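Local coordinates for tryptophan decarboxylase 1 (Oryza sativa subsp. japonica, PDB 6KHO), which acts as a homodimer that decarboxylates tryptophan to tryptamine and 5-hydroxytryptophan to serotonin, using pyridoxal 5'-phosphate, at residues 93-98 and 104-109; 51-56 and 98-103; 410-415 and 486-491; 464-467 and 471-474. One frame throughout, in Å; residues are numbered along the deposited sequence.

Interaction 1: residues 93-98 and 104-109; sequences THWASP and FPSTNS
The indole of Trp95 meets the carbonyl oxygen of Phe104 at its edge, near the ring plane, with CZ3 of Trp95 3.4 Å from O of Phe104. Phe100 adds a second aromatic ring to the same indole, the planes about 30° apart. Trp95 belongs to a type I beta turn, His94 to Ser97, in the loop before helix 110-122 of this pyridoxal-phosphate decarboxylase. Its CG lies anti to the carbonyl carbon (chi1 -77°), which carries the indole across to residues 104-109. OG of Ser106 comes up obliquely and sits 3.7 Å from CE3 of Trp95, without a direct hydrogen bond between the two side chains. Both polar ends bind the second subunit instead: NE1 of Trp95 bonds to O of Ala131 and OG of Ser106 to O of Asn123, both of that neighbouring chain, so the contact forms part of the dimer interface. The side chain of Phe104 turns away toward the cofactor, about 3 Å from the bound pyridoxal phosphate, and Phe104 also binds serotonin; its backbone oxygen is what meets the indole. A single water ties the backbones together, donating to O of Trp95 at 2.6 Å and accepting from N of Ser106 at 3.0 Å.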
loop_
_atom_site.group_PDB
_atom_site.type_symbol
_atom_site.label_atom_id
_atom_site.label_comp_id
_atom_site.label_asym_id
_atom_site.label_seq_id
_atom_site.Cartn_x
_atom_site.Cartn_y
_atom_site.Cartn_z
ATOM N N THR A 93 -0.376 -4.296 -21.189
ATOM C CA THR A 93 0.992 -4.744 -21.411
ATOM C C THR A 93 1.205 -6.013 -20.590
ATOM O O THR A 93 0.925 -6.026 -19.387
ATOM C CB THR A 93 1.978 -3.652 -20.992
ATOM O OG1 THR A 93 1.801 -2.520 -21.846
ATOM C CG2 THR A 93 3.420 -4.151 -21.037
ATOM N N HIS A 94 1.694 -7.076 -21.223
ATOM C CA HIS A 94 1.696 -8.387 -20.566
ATOM C C HIS A 94 3.010 -8.603 -19.822
ATOM O O HIS A 94 3.968 -9.184 -20.338
ATOM C CB HIS A 94 1.399 -9.481 -21.577
ATOM C CG HIS A 94 0.023 -9.361 -22.158
ATOM N ND1 HIS A 94 -1.116 -9.653 -21.432
ATOM C CD2 HIS A 94 -0.401 -8.911 -23.365
ATOM C CE1 HIS A 94 -2.181 -9.416 -22.182
ATOM N NE2 HIS A 94 -1.775 -8.961 -23.356
ATOM N N TRP A 95 3.031 -8.140 -18.570
ATOM C CA TRP A 95 4.164 -8.407 -17.690
ATOM C C TRP A 95 4.423 -9.902 -17.530
ATOM O O TRP A 95 5.574 -10.314 -17.355
ATOM C CB TRP A 95 3.916 -7.763 -16.326
ATOM C CG TRP A 95 4.146 -6.298 -16.325
ATOM C CD1 TRP A 95 3.338 -5.342 -16.860
ATOM C CD2 TRP A 95 5.270 -5.608 -15.759
ATOM N NE1 TRP A 95 3.890 -4.098 -16.668
ATOM C CE2 TRP A 95 5.072 -4.232 -15.989
ATOM C CE3 TRP A 95 6.414 -6.019 -15.070
ATOM C CZ2 TRP A 95 5.984 -3.260 -15.561
ATOM C CZ3 TRP A 95 7.322 -5.051 -14.651
ATOM C CH2 TRP A 95 7.105 -3.693 -14.907
ATOM N N ALA A 96 3.373 -10.730 -17.609
ATOM C CA ALA A 96 3.523 -12.170 -17.454
ATOM C C ALA A 96 4.046 -12.852 -18.710
ATOM O O ALA A 96 4.363 -14.045 -18.660
ATOM C CB ALA A 96 2.179 -12.813 -17.059
ATOM N N SER A 97 4.135 -12.143 -19.826
ATOM C CA SER A 97 4.565 -12.794 -21.054
ATOM C C SER A 97 5.996 -13.306 -20.917
ATOM O O SER A 97 6.843 -12.627 -20.333
ATOM C CB SER A 97 4.480 -11.833 -22.239
ATOM O OG SER A 97 5.003 -12.456 -23.404
ATOM N N PRO A 98 6.311 -14.484 -21.465
ATOM C CA PRO A 98 7.720 -14.907 -21.517
ATOM C C PRO A 98 8.586 -14.006 -22.380
ATOM O O PRO A 98 9.813 -14.120 -22.320
ATOM C CB PRO A 98 7.647 -16.327 -22.101
ATOM C CG PRO A 98 6.379 -16.362 -22.841
ATOM C CD PRO A 98 5.416 -15.464 -22.106
ATOM N N PHE A 104 12.354 -4.720 -14.390
ATOM C CA PHE A 104 12.667 -6.035 -13.850
ATOM C C PHE A 104 11.385 -6.862 -13.841
ATOM O O PHE A 104 10.300 -6.309 -13.670
ATOM C CB PHE A 104 13.246 -5.966 -12.431
ATOM C CG PHE A 104 14.564 -5.245 -12.347
ATOM C CD1 PHE A 104 15.691 -5.741 -12.998
ATOM C CD2 PHE A 104 14.675 -4.070 -11.624
ATOM C CE1 PHE A 104 16.903 -5.077 -12.909
ATOM C CE2 PHE A 104 15.893 -3.395 -11.540
ATOM C CZ PHE A 104 16.999 -3.898 -12.193
ATOM N N PRO A 105 11.465 -8.169 -14.068
ATOM C CA PRO A 105 10.236 -8.970 -14.111
ATOM C C PRO A 105 9.517 -8.955 -12.770
ATOM O O PRO A 105 10.125 -8.782 -11.712
ATOM C CB PRO A 105 10.737 -10.375 -14.469
ATOM C CG PRO A 105 12.157 -10.379 -14.133
ATOM C CD PRO A 105 12.661 -8.978 -14.338
ATOM N N SER A 106 8.194 -9.095 -12.824
ATOM C CA SER A 106 7.390 -9.272 -11.617
ATOM C C SER A 106 7.170 -10.775 -11.476
ATOM O O SER A 106 6.158 -11.310 -11.928
ATOM C CB SER A 106 6.083 -8.490 -11.707
ATOM O OG SER A 106 5.370 -8.797 -12.901
ATOM N N THR A 107 8.142 -11.468 -10.868
ATOM C CA THR A 107 8.072 -12.923 -10.826
ATOM C C THR A 107 6.961 -13.359 -9.875
ATOM O O THR A 107 6.625 -12.662 -8.914
ATOM C CB THR A 107 9.422 -13.545 -10.426
ATOM O OG1 THR A 107 9.779 -13.216 -9.067
ATOM C CG2 THR A 107 10.534 -13.066 -11.372
ATOM N N ASN A 108 6.346 -14.497 -10.186
ATOM C CA ASN A 108 5.117 -14.901 -9.521
ATOM C C ASN A 108 5.120 -16.416 -9.339
ATOM O O ASN A 108 5.965 -17.132 -9.890
ATOM C CB ASN A 108 3.891 -14.430 -10.332
ATOM C CG ASN A 108 2.704 -14.070 -9.461
ATOM O OD1 ASN A 108 2.698 -14.317 -8.250
ATOM N ND2 ASN A 108 1.678 -13.483 -10.082
ATOM N N SER A 109 4.151 -16.910 -8.565
ATOM C CA SER A 109 4.055 -18.342 -8.315
ATOM C C SER A 109 2.642 -18.683 -7.872
ATOM O O SER A 109 1.923 -17.838 -7.323
ATOM C CB SER A 109 5.067 -18.804 -7.256
ATOM O OG SER A 109 4.777 -18.246 -5.974
HETATM O O HOH W 1 7.461 -10.095 -15.589
#

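Interaction 2: residues 51-56 and 98-103; sequences MPVLPN and PNFFAF
The backbone oxygen of Asn99 accepts a hydrogen bond from N of Tyr472, and the methyl CG2 of Val53 lies alongside at 3.8 Å from O of Asn99. No hydrogen bond links residues 51-56 to 98-103, part of the loop between helix 77-88 and helix 110-122; the contact is carried by the two branches of Val53, a buried residue in the loop after helix 27-47. The same methyl, CG2 of Val53, packs 3.8 Å from CB of Asn99. The other branch reaches the next residue, Val53 CG1 lying 4.1 Å from CD2 of Phe100 and approaching that ring obliquely. CG1 lies anti to the backbone N (chi1 -178°), an orientation that spreads the methyls over consecutive residues of the 98-103 loop. The valine side chain crosses those of both Asn99 and Phe100 at about a right angle. On the backbone, Val53 is hydrogen-bonded to His94 and Gly469. Tyr472 also meets the Phe100 ring, the planes at about 80°, and touches Val53, closing the cluster from the C-terminal part of the chain. Backbone bonds to other parts of the chain hold both loops; between them the chemistry is apolar, the two valine methyls packing against a beta carbon and an aromatic ring.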
loop_
_atom_site.group_PDB
_atom_site.type_symbol
_atom_site.label_atom_id
_atom_site.label_comp_id
_atom_site.label_asym_id
_atom_site.label_seq_id
_atom_site.Cartn_x
_atom_site.Cartn_y
_atom_site.Cartn_z
ATOM N N MET A 51 -0.101 -13.470 -27.502
ATOM C CA MET A 51 -0.537 -12.091 -27.600
ATOM C C MET A 51 0.665 -11.175 -27.826
ATOM O O MET A 51 1.794 -11.520 -27.465
ATOM C CB MET A 51 -1.264 -11.674 -26.325
ATOM C CG MET A 51 -2.375 -12.629 -25.881
ATOM S SD MET A 51 -3.126 -12.050 -24.338
ATOM C CE MET A 51 -4.454 -13.238 -24.111
ATOM N N PRO A 52 0.461 -10.011 -28.436
ATOM C CA PRO A 52 1.546 -9.024 -28.484
ATOM C C PRO A 52 1.830 -8.514 -27.076
ATOM O O PRO A 52 0.908 -8.188 -26.328
ATOM C CB PRO A 52 0.988 -7.923 -29.395
ATOM C CG PRO A 52 -0.515 -8.076 -29.287
ATOM C CD PRO A 52 -0.762 -9.545 -29.117
ATOM N N VAL A 53 3.114 -8.469 -26.707
ATOM C CA VAL A 53 3.472 -8.027 -25.355
ATOM C C VAL A 53 2.915 -6.637 -25.086
ATOM O O VAL A 53 2.265 -6.396 -24.060
ATOM C CB VAL A 53 4.993 -8.070 -25.145
ATOM C CG1 VAL A 53 5.305 -7.647 -23.714
ATOM C CG2 VAL A 53 5.531 -9.463 -25.424
ATOM N N LEU A 54 3.159 -5.696 -26.006
ATOM C CA LEU A 54 2.595 -4.355 -25.893
ATOM C C LEU A 54 1.289 -4.267 -26.672
ATOM O O LEU A 54 1.162 -4.885 -27.728
ATOM C CB LEU A 54 3.567 -3.304 -26.430
ATOM C CG LEU A 54 4.830 -3.109 -25.594
ATOM C CD1 LEU A 54 5.899 -2.417 -26.422
ATOM C CD2 LEU A 54 4.506 -2.313 -24.344
ATOM N N PRO A 55 0.313 -3.513 -26.184
ATOM C CA PRO A 55 -0.976 -3.424 -26.871
ATOM C C PRO A 55 -0.952 -2.361 -27.963
ATOM O O PRO A 55 -0.002 -1.589 -28.117
ATOM C CB PRO A 55 -1.939 -3.030 -25.746
ATOM C CG PRO A 55 -1.088 -2.179 -24.849
ATOM C CD PRO A 55 0.312 -2.758 -24.918
ATOM N N ASN A 56 -2.049 -2.330 -28.710
ATOM C CA ASN A 56 -2.251 -1.402 -29.814
ATOM C C ASN A 56 -3.556 -0.636 -29.592
ATOM O O ASN A 56 -4.530 -0.789 -30.328
ATOM C CB ASN A 56 -2.263 -2.162 -31.142
ATOM C CG ASN A 56 -2.213 -1.241 -32.337
ATOM O OD1 ASN A 56 -1.394 -0.322 -32.393
ATOM N ND2 ASN A 56 -3.086 -1.485 -33.307
ATOM N N PRO A 98 6.311 -14.484 -21.465
ATOM C CA PRO A 98 7.720 -14.907 -21.517
ATOM C C PRO A 98 8.586 -14.006 -22.380
ATOM O O PRO A 98 9.813 -14.120 -22.320
ATOM C CB PRO A 98 7.647 -16.327 -22.101
ATOM C CG PRO A 98 6.379 -16.362 -22.841
ATOM C CD PRO A 98 5.416 -15.464 -22.106
ATOM N N ASN A 99 7.991 -13.109 -23.162
ATOM C CA ASN A 99 8.722 -12.181 -24.014
ATOM C C ASN A 99 8.750 -10.762 -23.455
ATOM O O ASN A 99 9.124 -9.829 -24.171
ATOM C CB ASN A 99 8.115 -12.194 -25.429
ATOM C CG ASN A 99 8.230 -13.553 -26.095
ATOM O OD1 ASN A 99 9.222 -14.266 -25.891
ATOM N ND2 ASN A 99 7.208 -13.935 -26.877
ATOM N N PHE A 100 8.333 -10.575 -22.204
ATOM C CA PHE A 100 8.490 -9.299 -21.516
ATOM C C PHE A 100 9.921 -9.218 -20.994
ATOM O O PHE A 100 10.321 -10.035 -20.159
ATOM C CB PHE A 100 7.468 -9.200 -20.378
ATOM C CG PHE A 100 7.490 -7.900 -19.636
ATOM C CD1 PHE A 100 8.420 -7.672 -18.629
ATOM C CD2 PHE A 100 6.559 -6.915 -19.917
ATOM C CE1 PHE A 100 8.432 -6.472 -17.924
ATOM C CE2 PHE A 100 6.552 -5.722 -19.215
ATOM C CZ PHE A 100 7.508 -5.493 -18.219
ATOM N N PHE A 101 10.704 -8.259 -21.504
ATOM C CA PHE A 101 12.125 -8.142 -21.171
ATOM C C PHE A 101 12.482 -6.803 -20.532
ATOM O O PHE A 101 13.669 -6.472 -20.448
ATOM C CB PHE A 101 13.000 -8.336 -22.420
ATOM C CG PHE A 101 12.745 -9.621 -23.166
ATOM C CD1 PHE A 101 13.039 -10.850 -22.594
ATOM C CD2 PHE A 101 12.237 -9.597 -24.452
ATOM C CE1 PHE A 101 12.811 -12.031 -23.285
ATOM C CE2 PHE A 101 12.014 -10.780 -25.150
ATOM C CZ PHE A 101 12.307 -11.994 -24.566
ATOM N N ALA A 102 11.499 -6.022 -20.094
ATOM C CA ALA A 102 11.703 -4.655 -19.643
ATOM C C ALA A 102 11.791 -4.558 -18.114
ATOM O O ALA A 102 11.384 -5.464 -17.378
ATOM C CB ALA A 102 10.571 -3.767 -20.164
ATOM N N PHE A 103 12.339 -3.430 -17.649
ATOM C CA PHE A 103 12.385 -3.057 -16.224
ATOM C C PHE A 103 13.004 -4.213 -15.437
ATOM O O PHE A 103 14.119 -4.642 -15.768
ATOM C CB PHE A 103 10.980 -2.633 -15.813
ATOM C CG PHE A 103 10.352 -1.654 -16.774
ATOM C CD1 PHE A 103 10.958 -0.430 -17.020
ATOM C CD2 PHE A 103 9.186 -1.964 -17.456
ATOM C CE1 PHE A 103 10.406 0.470 -17.920
ATOM C CE2 PHE A 103 8.623 -1.066 -18.357
ATOM C CZ PHE A 103 9.234 0.151 -18.586
#

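Interaction 3: residues 410-415 and 486-491; sequences AMAKVF and FAVGSS
Phe415 and Phe486 both carry CG anti to their backbone N (chi1 -178° and -162°), and these torsions extend the two rings into the same layer between helix 386-420 and strand 481-487. The fold here is the C-terminal alpha/beta part of a fold-type I pyridoxal-phosphate enzyme, with a long helix laid against a four-stranded antiparallel sheet. The rings form a face-to-face stack, nearly parallel with planes at 4° and centroids 3.7 Å apart. The offset is slight: CD2 of Phe486 stands over the centre of the Phe415 ring, and CE1 of Phe415 stands over the centre of the Phe486 ring. On its opposite face Phe486 stacks with Phe101, making a run of three rings, while Phe438 meets Phe415 edge to face. Beyond the aromatics, Val488 packs its two methyls against Met411 and Ala412, about one helical turn before Phe415. CG2 of Val488 lies 4.1 Å from CA of Ala412, where the small side chain lets helix and chain come close. After Val488 the chain turns through Gly489, whose backbone angles would press a beta carbon against the carbonyl oxygen of Val488. Met411 bends at its thioether, and its terminal methyl CE ends 3.7 Å from CG1 of Val488.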
loop_
_atom_site.group_PDB
_atom_site.type_symbol
_atom_site.label_atom_id
_atom_site.label_comp_id
_atom_site.label_asym_id
_atom_site.label_seq_id
_atom_site.Cartn_x
_atom_site.Cartn_y
_atom_site.Cartn_z
ATOM N N ALA A 410 21.694 -17.947 -15.172
ATOM C CA ALA A 410 22.310 -18.752 -16.219
ATOM C C ALA A 410 21.703 -18.447 -17.586
ATOM O O ALA A 410 22.426 -18.402 -18.587
ATOM C CB ALA A 410 22.186 -20.237 -15.875
ATOM N N MET A 411 20.385 -18.219 -17.652
ATOM C CA MET A 411 19.782 -17.733 -18.896
ATOM C C MET A 411 20.366 -16.385 -19.298
ATOM O O MET A 411 20.658 -16.156 -20.477
ATOM C CB MET A 411 18.259 -17.621 -18.766
ATOM C CG MET A 411 17.507 -18.952 -18.668
ATOM S SD MET A 411 15.752 -18.800 -19.115
ATOM C CE MET A 411 15.138 -17.712 -17.828
ATOM N N ALA A 412 20.525 -15.468 -18.336
ATOM C CA ALA A 412 21.141 -14.176 -18.641
ATOM C C ALA A 412 22.568 -14.347 -19.152
ATOM O O ALA A 412 23.009 -13.601 -20.034
ATOM C CB ALA A 412 21.127 -13.273 -17.407
ATOM N N LYS A 413 23.306 -15.316 -18.608
ATOM C CA LYS A 413 24.666 -15.548 -19.080
ATOM C C LYS A 413 24.667 -16.085 -20.506
ATOM O O LYS A 413 25.551 -15.736 -21.295
ATOM C CB LYS A 413 25.403 -16.506 -18.144
ATOM C CG LYS A 413 26.914 -16.322 -18.157
ATOM C CD LYS A 413 27.642 -17.499 -17.527
ATOM C CE LYS A 413 29.146 -17.421 -17.796
ATOM N NZ LYS A 413 29.455 -17.417 -19.257
ATOM N N VAL A 414 23.683 -16.920 -20.855
ATOM C CA VAL A 414 23.527 -17.360 -22.238
ATOM C C VAL A 414 23.360 -16.155 -23.159
ATOM O O VAL A 414 24.037 -16.041 -24.188
ATOM C CB VAL A 414 22.344 -18.341 -22.357
ATOM C CG1 VAL A 414 21.868 -18.450 -23.793
ATOM C CG2 VAL A 414 22.735 -19.723 -21.830
ATOM N N PHE A 415 22.477 -15.223 -22.788
ATOM C CA PHE A 415 22.232 -14.057 -23.634
ATOM C C PHE A 415 23.462 -13.155 -23.723
ATOM O O PHE A 415 23.750 -12.597 -24.791
ATOM C CB PHE A 415 21.039 -13.264 -23.105
ATOM C CG PHE A 415 20.675 -12.073 -23.950
ATOM C CD1 PHE A 415 19.796 -12.206 -25.006
ATOM C CD2 PHE A 415 21.192 -10.817 -23.670
ATOM C CE1 PHE A 415 19.441 -11.118 -25.774
ATOM C CE2 PHE A 415 20.845 -9.717 -24.439
ATOM C CZ PHE A 415 19.971 -9.868 -25.492
ATOM N N PHE A 486 18.122 -5.792 -21.279
ATOM C CA PHE A 486 17.526 -7.117 -21.452
ATOM C C PHE A 486 17.441 -7.768 -20.069
ATOM O O PHE A 486 18.428 -8.325 -19.574
ATOM C CB PHE A 486 18.339 -7.973 -22.427
ATOM C CG PHE A 486 17.578 -9.152 -22.976
ATOM C CD1 PHE A 486 16.672 -8.989 -24.015
ATOM C CD2 PHE A 486 17.765 -10.422 -22.447
ATOM C CE1 PHE A 486 15.972 -10.071 -24.523
ATOM C CE2 PHE A 486 17.064 -11.513 -22.944
ATOM C CZ PHE A 486 16.166 -11.340 -23.984
ATOM N N ALA A 487 16.262 -7.691 -19.446
ATOM C CA ALA A 487 16.055 -8.155 -18.077
ATOM C C ALA A 487 15.365 -9.515 -18.122
ATOM O O ALA A 487 14.168 -9.604 -18.420
ATOM C CB ALA A 487 15.238 -7.136 -17.285
ATOM N N VAL A 488 16.129 -10.558 -17.823
ATOM C CA VAL A 488 15.679 -11.943 -17.896
ATOM C C VAL A 488 14.919 -12.294 -16.623
ATOM O O VAL A 488 15.245 -11.796 -15.540
ATOM C CB VAL A 488 16.901 -12.866 -18.094
ATOM C CG1 VAL A 488 16.588 -14.300 -17.707
ATOM C CG2 VAL A 488 17.423 -12.786 -19.534
ATOM N N GLY A 489 13.886 -13.140 -16.746
ATOM C CA GLY A 489 13.321 -13.776 -15.570
ATOM C C GLY A 489 11.811 -13.797 -15.414
ATOM O O GLY A 489 11.310 -14.304 -14.402
ATOM N N SER A 490 11.071 -13.239 -16.370
ATOM C CA SER A 490 9.623 -13.427 -16.378
ATOM C C SER A 490 9.290 -14.891 -16.095
ATOM O O SER A 490 9.928 -15.796 -16.634
ATOM C CB SER A 490 9.048 -12.994 -17.726
ATOM O OG SER A 490 7.647 -13.180 -17.755
ATOM N N SER A 491 8.327 -15.121 -15.191
ATOM C CA SER A 491 8.172 -16.460 -14.622
ATOM C C SER A 491 7.865 -17.519 -15.690
ATOM O O SER A 491 8.304 -18.671 -15.571
ATOM C CB SER A 491 7.088 -16.448 -13.545
ATOM O OG SER A 491 7.538 -15.696 -12.420
#

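Interaction 4: residues 464-467 and 471-474; sequences RLNK and AYVA
Asn466 lays its amide along the backbone of Val473 and against the edge of the Tyr472 ring, OD1 of Asn466 3.8 Å from CD1 of Tyr472 and the two planes 71° apart. CG of Asn466 lies anti to the carbonyl carbon (chi1 -68°), which turns the amide to Val473. Both ends of the amide are used on one residue: N of Val473 donates to OD1 of Asn466 at 2.9 Å, and ND2 of Asn466 donates to O of Val473 at 3.1 Å. The first bond is close to straight, 170° at the hydrogen, and arrives in the carbonyl plane on a lone pair; in the second, the Val473 oxygen lies almost in the plane of the amide. Together they hold the amide in place and fix its rotation. A water links the two segments, donating to O of Asn466 at 2.8 Å and to O of Ala471 at 2.9 Å. Beside the hydrogen-bonded amide, CB of Leu465 packs on CB of Ala471 at 4.2 Å, and Leu465 also rests on Leu504 of helix 495-513. A side-chain amide here pairs with a backbone as a neighbouring strand would, at the tight connection from helix 451-468 to edge strand 474-478 of the C-terminal alpha/beta domain.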
loop_
_atom_site.group_PDB
_atom_site.type_symbol
_atom_site.label_atom_id
_atom_site.label_comp_id
_atom_site.label_asym_id
_atom_site.label_seq_id
_atom_site.Cartn_x
_atom_site.Cartn_y
_atom_site.Cartn_z
ATOM N N ARG A 464 11.512 -1.306 -33.187
ATOM C CA ARG A 464 11.211 -2.370 -34.138
ATOM C C ARG A 464 10.955 -3.698 -33.439
ATOM O O ARG A 464 10.082 -4.461 -33.859
ATOM C CB ARG A 464 12.358 -2.511 -35.137
ATOM C CG ARG A 464 12.227 -1.585 -36.328
ATOM C CD ARG A 464 13.325 -1.809 -37.351
ATOM N NE ARG A 464 13.172 -0.895 -38.477
ATOM C CZ ARG A 464 13.624 -1.137 -39.704
ATOM N NH1 ARG A 464 14.264 -2.269 -39.971
ATOM N NH2 ARG A 464 13.430 -0.243 -40.663
ATOM N N LEU A 465 11.719 -4.012 -32.394
ATOM C CA LEU A 465 11.431 -5.229 -31.646
ATOM C C LEU A 465 10.056 -5.148 -30.990
ATOM O O LEU A 465 9.311 -6.134 -30.975
ATOM C CB LEU A 465 12.528 -5.480 -30.613
ATOM C CG LEU A 465 13.923 -5.712 -31.204
ATOM C CD1 LEU A 465 15.009 -5.436 -30.180
ATOM C CD2 LEU A 465 14.070 -7.124 -31.760
ATOM N N ASN A 466 9.674 -3.960 -30.505
ATOM C CA ASN A 466 8.401 -3.816 -29.800
ATOM C C ASN A 466 7.198 -3.915 -30.741
ATOM O O ASN A 466 6.159 -4.467 -30.357
ATOM C CB ASN A 466 8.367 -2.499 -29.030
ATOM C CG ASN A 466 9.360 -2.476 -27.863
ATOM O OD1 ASN A 466 9.897 -3.514 -27.460
ATOM N ND2 ASN A 466 9.613 -1.290 -27.330
ATOM N N LYS A 467 7.300 -3.377 -31.966
ATOM C CA LYS A 467 6.174 -3.471 -32.901
ATOM C C LYS A 467 5.906 -4.912 -33.313
ATOM O O LYS A 467 4.780 -5.242 -33.703
ATOM C CB LYS A 467 6.430 -2.619 -34.149
ATOM C CG LYS A 467 7.696 -3.018 -34.893
ATOM C CD LYS A 467 7.786 -2.469 -36.317
ATOM C CE LYS A 467 8.812 -3.258 -37.131
ATOM N NZ LYS A 467 8.500 -4.718 -37.140
ATOM N N ALA A 471 8.449 -9.168 -28.366
ATOM C CA ALA A 471 9.391 -8.629 -27.397
ATOM C C ALA A 471 8.802 -7.365 -26.797
ATOM O O ALA A 471 7.952 -6.710 -27.406
ATOM C CB ALA A 471 10.752 -8.321 -28.029
ATOM N N TYR A 472 9.235 -7.057 -25.578
ATOM C CA TYR A 472 9.122 -5.715 -25.023
ATOM C C TYR A 472 10.485 -5.384 -24.443
ATOM O O TYR A 472 10.912 -6.000 -23.461
ATOM C CB TYR A 472 8.043 -5.616 -23.960
ATOM C CG TYR A 472 7.890 -4.237 -23.358
ATOM C CD1 TYR A 472 8.394 -3.101 -24.001
ATOM C CD2 TYR A 472 7.254 -4.067 -22.134
ATOM C CE1 TYR A 472 8.252 -1.838 -23.439
ATOM C CE2 TYR A 472 7.105 -2.819 -21.572
ATOM C CZ TYR A 472 7.606 -1.707 -22.224
ATOM O OH TYR A 472 7.448 -0.469 -21.656
ATOM N N VAL A 473 11.170 -4.437 -25.073
ATOM C CA VAL A 473 12.493 -3.993 -24.670
ATOM C C VAL A 473 12.397 -2.505 -24.376
ATOM O O VAL A 473 11.731 -1.762 -25.107
ATOM C CB VAL A 473 13.536 -4.279 -25.771
ATOM C CG1 VAL A 473 14.888 -3.709 -25.402
ATOM C CG2 VAL A 473 13.637 -5.768 -26.009
ATOM N N ALA A 474 13.019 -2.074 -23.286
ATOM C CA ALA A 474 13.095 -0.653 -22.991
ATOM C C ALA A 474 14.552 -0.287 -22.752
ATOM O O ALA A 474 15.425 -1.152 -22.621
ATOM C CB ALA A 474 12.206 -0.272 -21.803
HETATM O O HOH W 2 5.278 -5.976 -28.152
#

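In the fold
Interactions 1 and 2 share Pro98 and join through His94 N and Val53 O, 3.0 Å apart; their centres lie about 9 Å apart and both touch the second subunit. Residues 98-103 then link the N-terminal loops to the C-terminal domain: Phe101 N bonds to Tyr472 O of interaction 4 at 3.0 Å, and Phe101 O accepts from Ala487 N of interaction 3, also at 3.0 Å. Interaction 3 reaches back to interaction 1, where Ser490 OG lies 2.8 Å from Ser97 O. Interaction 4 is nested in the chain loop closed by interaction 3, without touching it. The cofactor adjoins interaction 1 through Phe104, whereas the Phe100 side chain of interaction 2 is about 11 Å from it.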